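PDB 4IUS: GCN5-related N-acetyltransferase from Kribbella flavida, which probably transfers an acyl group from a coenzyme A thioester to an amine. Local coordinates for residues V123-V128 with T207-Q212; V164-R167 with V173-A176. The protein carries 1 engineered substitution. All coordinates share one frame; numbering follows the deposited sequence.

Contact 1. Residues V123-V128 with T207-Q212; sequences VTAAVV and TAYATQ
The ring of Tyr209, on helix 202-216, lies against the methyl group of Ala125, and through it the helix reaches strand 123-127, the outermost strand at one end of the mixed sheet. In the GNAT fold this helix follows the loop that usually receives the pyrophosphate of acetyl-CoA. Along 207-212, Thr207 comes first and faces inward, its side chain packed on Val188 and Val191 of strand 185-193, while Ala208 rests on Pro117. Tyr209 alone spans the gap to the strand. With CG anti to the backbone N (chi1 -171°), the ring is carried out from the helix toward Ala125, whose CB sits over one face as a CH-pi contact, 3.7 Å from the Tyr209 ring centroid and only 15° from the ring normal. The methyl is displaced toward the rim, nearest CD2 of Tyr209 at 3.6 Å from Ala125 CB. At the ring's edge, Tyr209 CE2 comes within 4.1 Å of Val127 N, alongside the peptide that joins Ala126 to Val127. With a leucine in place of Tyr209 there would be no flat face for the Ala125 methyl to lie on, and the edge strand would probably be left with a gap beside Ala125 and Val127. Ala210 keeps the inner side of the helix slim where it meets Ala176. One turn beyond Thr207, Thr211 returns its OG1 to the Thr207 O at 2.8 Å, approaching from the face opposite to the helical Thr211 N bond; the same hydroxyl also pairs with Tyr241 OH. No hydrogen bond links the two segments: a small methyl and a broad aromatic face meet by dispersion and CH-pi attraction, so this contact is one of fit, which polar pairing does not direct.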
loop_
_atom_site.group_PDB
_atom_site.type_symbol
_atom_site.label_atom_id
_atom_site.label_comp_id
_atom_site.label_asym_id
_atom_site.label_seq_id
_atom_site.Cartn_x
_atom_site.Cartn_y
_atom_site.Cartn_z
ATOM N N VAL A 123 6.549 12.232 24.473
ATOM C CA VAL A 123 6.159 11.395 23.346
ATOM C C VAL A 123 6.870 10.040 23.459
ATOM O O VAL A 123 8.085 9.972 23.667
ATOM C CB VAL A 123 6.445 12.074 21.984
ATOM C CG1 VAL A 123 5.974 11.212 20.833
ATOM C CG2 VAL A 123 5.800 13.443 21.894
ATOM N N THR A 124 6.099 8.959 23.338
ATOM C CA THR A 124 6.626 7.613 23.431
ATOM C C THR A 124 6.038 6.792 22.271
ATOM O O THR A 124 5.113 7.234 21.589
ATOM C CB THR A 124 6.271 6.987 24.803
ATOM O OG1 THR A 124 4.834 6.880 24.930
ATOM C CG2 THR A 124 6.828 7.794 25.988
ATOM N N ALA A 125 6.525 5.589 22.092
ATOM C CA ALA A 125 6.028 4.687 21.066
ATOM C C ALA A 125 5.861 3.290 21.614
ATOM O O ALA A 125 6.633 2.875 22.477
ATOM C CB ALA A 125 6.973 4.609 19.888
ATOM N N ALA A 126 4.887 2.571 21.079
ATOM C CA ALA A 126 4.691 1.188 21.416
ATOM C C ALA A 126 4.106 0.449 20.217
ATOM O O ALA A 126 3.163 0.911 19.588
ATOM C CB ALA A 126 3.721 1.062 22.598
ATOM N N VAL A 127 4.579 -0.760 19.952
ATOM C CA VAL A 127 3.988 -1.640 18.975
ATOM C C VAL A 127 2.576 -2.026 19.444
ATOM O O VAL A 127 2.337 -2.275 20.628
ATOM C CB VAL A 127 4.856 -2.900 18.796
ATOM C CG1 VAL A 127 4.738 -3.811 20.015
ATOM C CG2 VAL A 127 4.491 -3.633 17.515
ATOM N N VAL A 128 1.630 -2.103 18.519
ATOM C CA VAL A 128 0.277 -2.573 18.811
ATOM C C VAL A 128 0.326 -4.038 19.235
ATOM O O VAL A 128 0.932 -4.862 18.554
ATOM C CB VAL A 128 -0.632 -2.411 17.586
ATOM C CG1 VAL A 128 -1.907 -3.192 17.720
ATOM C CG2 VAL A 128 -0.920 -0.952 17.369
ATOM N N THR A 207 5.659 6.717 11.275
ATOM C CA THR A 207 6.175 6.092 10.044
ATOM C C THR A 207 7.545 5.489 10.292
ATOM O O THR A 207 7.808 4.340 9.935
ATOM C CB THR A 207 6.262 7.113 8.905
ATOM O OG1 THR A 207 4.966 7.677 8.664
ATOM C CG2 THR A 207 6.753 6.474 7.623
ATOM N N ALA A 208 8.427 6.240 10.939
ATOM C CA ALA A 208 9.792 5.800 11.198
ATOM C C ALA A 208 9.814 4.586 12.109
ATOM O O ALA A 208 10.517 3.617 11.873
ATOM C CB ALA A 208 10.620 6.959 11.757
ATOM N N TYR A 209 9.009 4.632 13.173
ATOM C CA TYR A 209 8.997 3.552 14.151
ATOM C C TYR A 209 8.357 2.295 13.598
ATOM O O TYR A 209 8.850 1.204 13.829
ATOM C CB TYR A 209 8.295 4.020 15.461
ATOM C CG TYR A 209 8.430 3.043 16.592
ATOM C CD1 TYR A 209 9.658 2.827 17.213
ATOM C CD2 TYR A 209 7.318 2.356 17.069
ATOM C CE1 TYR A 209 9.751 1.908 18.224
ATOM C CE2 TYR A 209 7.435 1.440 18.093
ATOM C CZ TYR A 209 8.676 1.218 18.657
ATOM O OH TYR A 209 8.796 0.304 19.712
ATOM N N ALA A 210 7.305 2.440 12.788
ATOM C CA ALA A 210 6.698 1.292 12.114
ATOM C C ALA A 210 7.709 0.637 11.136
ATOM O O ALA A 210 7.860 -0.585 11.097
ATOM C CB ALA A 210 5.436 1.655 11.353
ATOM N N THR A 211 8.421 1.484 10.380
ATOM C CA THR A 211 9.426 0.978 9.454
ATOM C C THR A 211 10.499 0.207 10.241
ATOM O O THR A 211 10.920 -0.889 9.860
ATOM C CB THR A 211 10.067 2.102 8.625
ATOM O OG1 THR A 211 9.049 2.842 7.972
ATOM C CG2 THR A 211 10.989 1.519 7.561
ATOM N N GLN A 212 10.959 0.819 11.334
ATOM C CA GLN A 212 11.987 0.201 12.140
ATOM C C GLN A 212 11.543 -1.135 12.677
ATOM O O GLN A 212 12.313 -2.093 12.666
ATOM C CB GLN A 212 12.340 1.116 13.301
ATOM C CG GLN A 212 13.485 0.606 14.157
ATOM C CD GLN A 212 13.754 1.518 15.309
ATOM O OE1 GLN A 212 12.887 1.733 16.131
ATOM N NE2 GLN A 212 14.912 2.133 15.310
#

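Contact 2. Residues V164-R167 with V173-A176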
loop_
_atom_site.group_PDB
_atom_site.type_symbol
_atom_site.label_atom_id
_atom_site.label_comp_id
_atom_site.label_asym_id
_atom_site.label_seq_id
_atom_site.Cartn_x
_atom_site.Cartn_y
_atom_site.Cartn_z
ATOM N N VAL A 164 1.874 0.456 14.974
ATOM C CA VAL A 164 2.462 1.157 16.118
ATOM C C VAL A 164 1.543 2.311 16.526
ATOM O O VAL A 164 0.813 2.842 15.698
ATOM C CB VAL A 164 3.898 1.676 15.812
ATOM C CG1 VAL A 164 4.775 0.539 15.294
ATOM C CG2 VAL A 164 3.889 2.892 14.894
ATOM N N LEU A 165 1.626 2.667 17.791
ATOM C CA LEU A 165 1.015 3.881 18.300
ATOM C C LEU A 165 2.091 4.769 18.880
ATOM O O LEU A 165 2.944 4.331 19.667
ATOM C CB LEU A 165 -0.014 3.525 19.397
ATOM C CG LEU A 165 -1.263 2.787 18.879
ATOM C CD1 LEU A 165 -2.117 2.303 20.049
ATOM C CD2 LEU A 165 -2.099 3.643 17.922
ATOM N N ILE A 166 2.005 6.039 18.517
ATOM C CA ILE A 166 2.784 7.111 19.122
ATOM C C ILE A 166 1.869 7.759 20.155
ATOM O O ILE A 166 0.712 8.102 19.831
ATOM C CB ILE A 166 3.232 8.149 18.080
ATOM C CG1 ILE A 166 4.051 7.534 16.984
ATOM C CG2 ILE A 166 3.918 9.342 18.726
ATOM C CD1 ILE A 166 5.312 6.916 17.449
ATOM N N ARG A 167 2.349 7.897 21.387
ATOM C CA ARG A 167 1.555 8.419 22.481
ATOM C C ARG A 167 2.130 9.717 22.982
ATOM O O ARG A 167 3.344 9.898 23.017
ATOM C CB ARG A 167 1.512 7.410 23.598
ATOM C CG ARG A 167 1.138 5.997 23.131
ATOM C CD ARG A 167 2.285 5.003 23.240
ATOM N NE ARG A 167 2.672 4.976 24.646
ATOM C CZ ARG A 167 1.981 4.362 25.599
ATOM N NH1 ARG A 167 2.299 4.529 26.891
ATOM N NH2 ARG A 167 0.979 3.555 25.267
ATOM N N VAL A 173 -1.904 9.173 19.858
ATOM C CA VAL A 173 -2.173 10.335 19.017
ATOM C C VAL A 173 -1.761 10.192 17.547
ATOM O O VAL A 173 -2.149 11.017 16.727
ATOM C CB VAL A 173 -1.593 11.651 19.583
ATOM C CG1 VAL A 173 -2.200 11.982 20.951
ATOM C CG2 VAL A 173 -0.070 11.581 19.677
ATOM N N ALA A 174 -0.970 9.161 17.244
ATOM C CA ALA A 174 -0.529 8.944 15.853
ATOM C C ALA A 174 -0.255 7.469 15.680
ATOM O O ALA A 174 -0.058 6.736 16.652
ATOM C CB ALA A 174 0.688 9.767 15.472
ATOM N N THR A 175 -0.258 7.042 14.420
ATOM C CA THR A 175 -0.132 5.634 14.127
ATOM C C THR A 175 0.467 5.415 12.733
ATOM O O THR A 175 0.440 6.311 11.892
ATOM C CB THR A 175 -1.545 4.954 14.191
ATOM O OG1 THR A 175 -1.391 3.525 14.112
ATOM C CG2 THR A 175 -2.496 5.386 13.115
ATOM N N ALA A 176 0.987 4.224 12.505
ATOM C CA ALA A 176 1.421 3.721 11.195
ATOM C C ALA A 176 1.455 2.195 11.278
ATOM O O ALA A 176 1.512 1.645 12.357
ATOM C CB ALA A 176 2.811 4.266 10.814
#
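Ile166 meets both Val173 and Ala174 across an antiparallel beta hairpin, strands 161-168 and 171-179, and the two facing residues make a classic beta bulge. The hairpin supplies adjacent strands of the mixed sheet of the GNAT fold, with helices on both faces. Ile166 O takes two donors: Val173 N at 2.8 Å in a nearly straight bond (179° at the hydrogen), and Ala174 N, longer at 3.3 Å from the same Ile166 O. The psi of -13° at Val173, helical for a strand residue, turns successive N-H groups toward one carbonyl. Past the bulge the ladder resumes: Ile166 N binds Ala174 O at 2.9 Å, and Val164 N binds Ala176 O at 2.9 Å. The return bond from Ala176 N to Val164 O is weak, and a side chain reinforces that carbonyl. Thr175, with OG1 anti to its own N (chi1 -171°), gives its hydroxyl hydrogen to Val164 O over 2.8 Å between OG1 and O. Threonine thus suits this buried spot, since its polar atom is spent on the neighbouring strand while its carbons remain for packing. The second shell lies on two sides of the sheet. Val164, Ile166, Ala174 and Ala176 form one face, where helix 202-216 lies: Ala206 meets Ile166, and Ala210 meets Ala176. Small alanines in the 171-179 strand keep this surface low, and Ile166 CB stands 4.0 Å from Ala174 CB. Leu165 and Thr175 form the other face, lying side by side beneath helix 131-141, which brings Glu133 to the leucine and Ala137, Ile140 and Ala141 to the threonine. On this face, a Leu165 methyl carbon, CD2, covers the threonine hydroxyl, 3.9 Å from Thr175 OG1.

Strand 161-168 is the common element: it pairs with 171-179 in contact 2 and, on its other side, with 123-127 of contact 1, through Ala126 O to Leu165 N (2.9 Å) and Thr124 O to Arg167 N (2.8 Å). Contact 2 is buried and polar in its backbone, as befits adjacent strands within a sheet. Contact 1 lies at the surface and has no hydrogen bond across it: a ring face and edge meet a methyl and a peptide. Helix 202-216 serves both: Tyr209 CD2 also packs on Val164 CG1 at 3.6 Å, so one ring spans the edge strand and its neighbour. Val123 and Ile166 pack together on the same face.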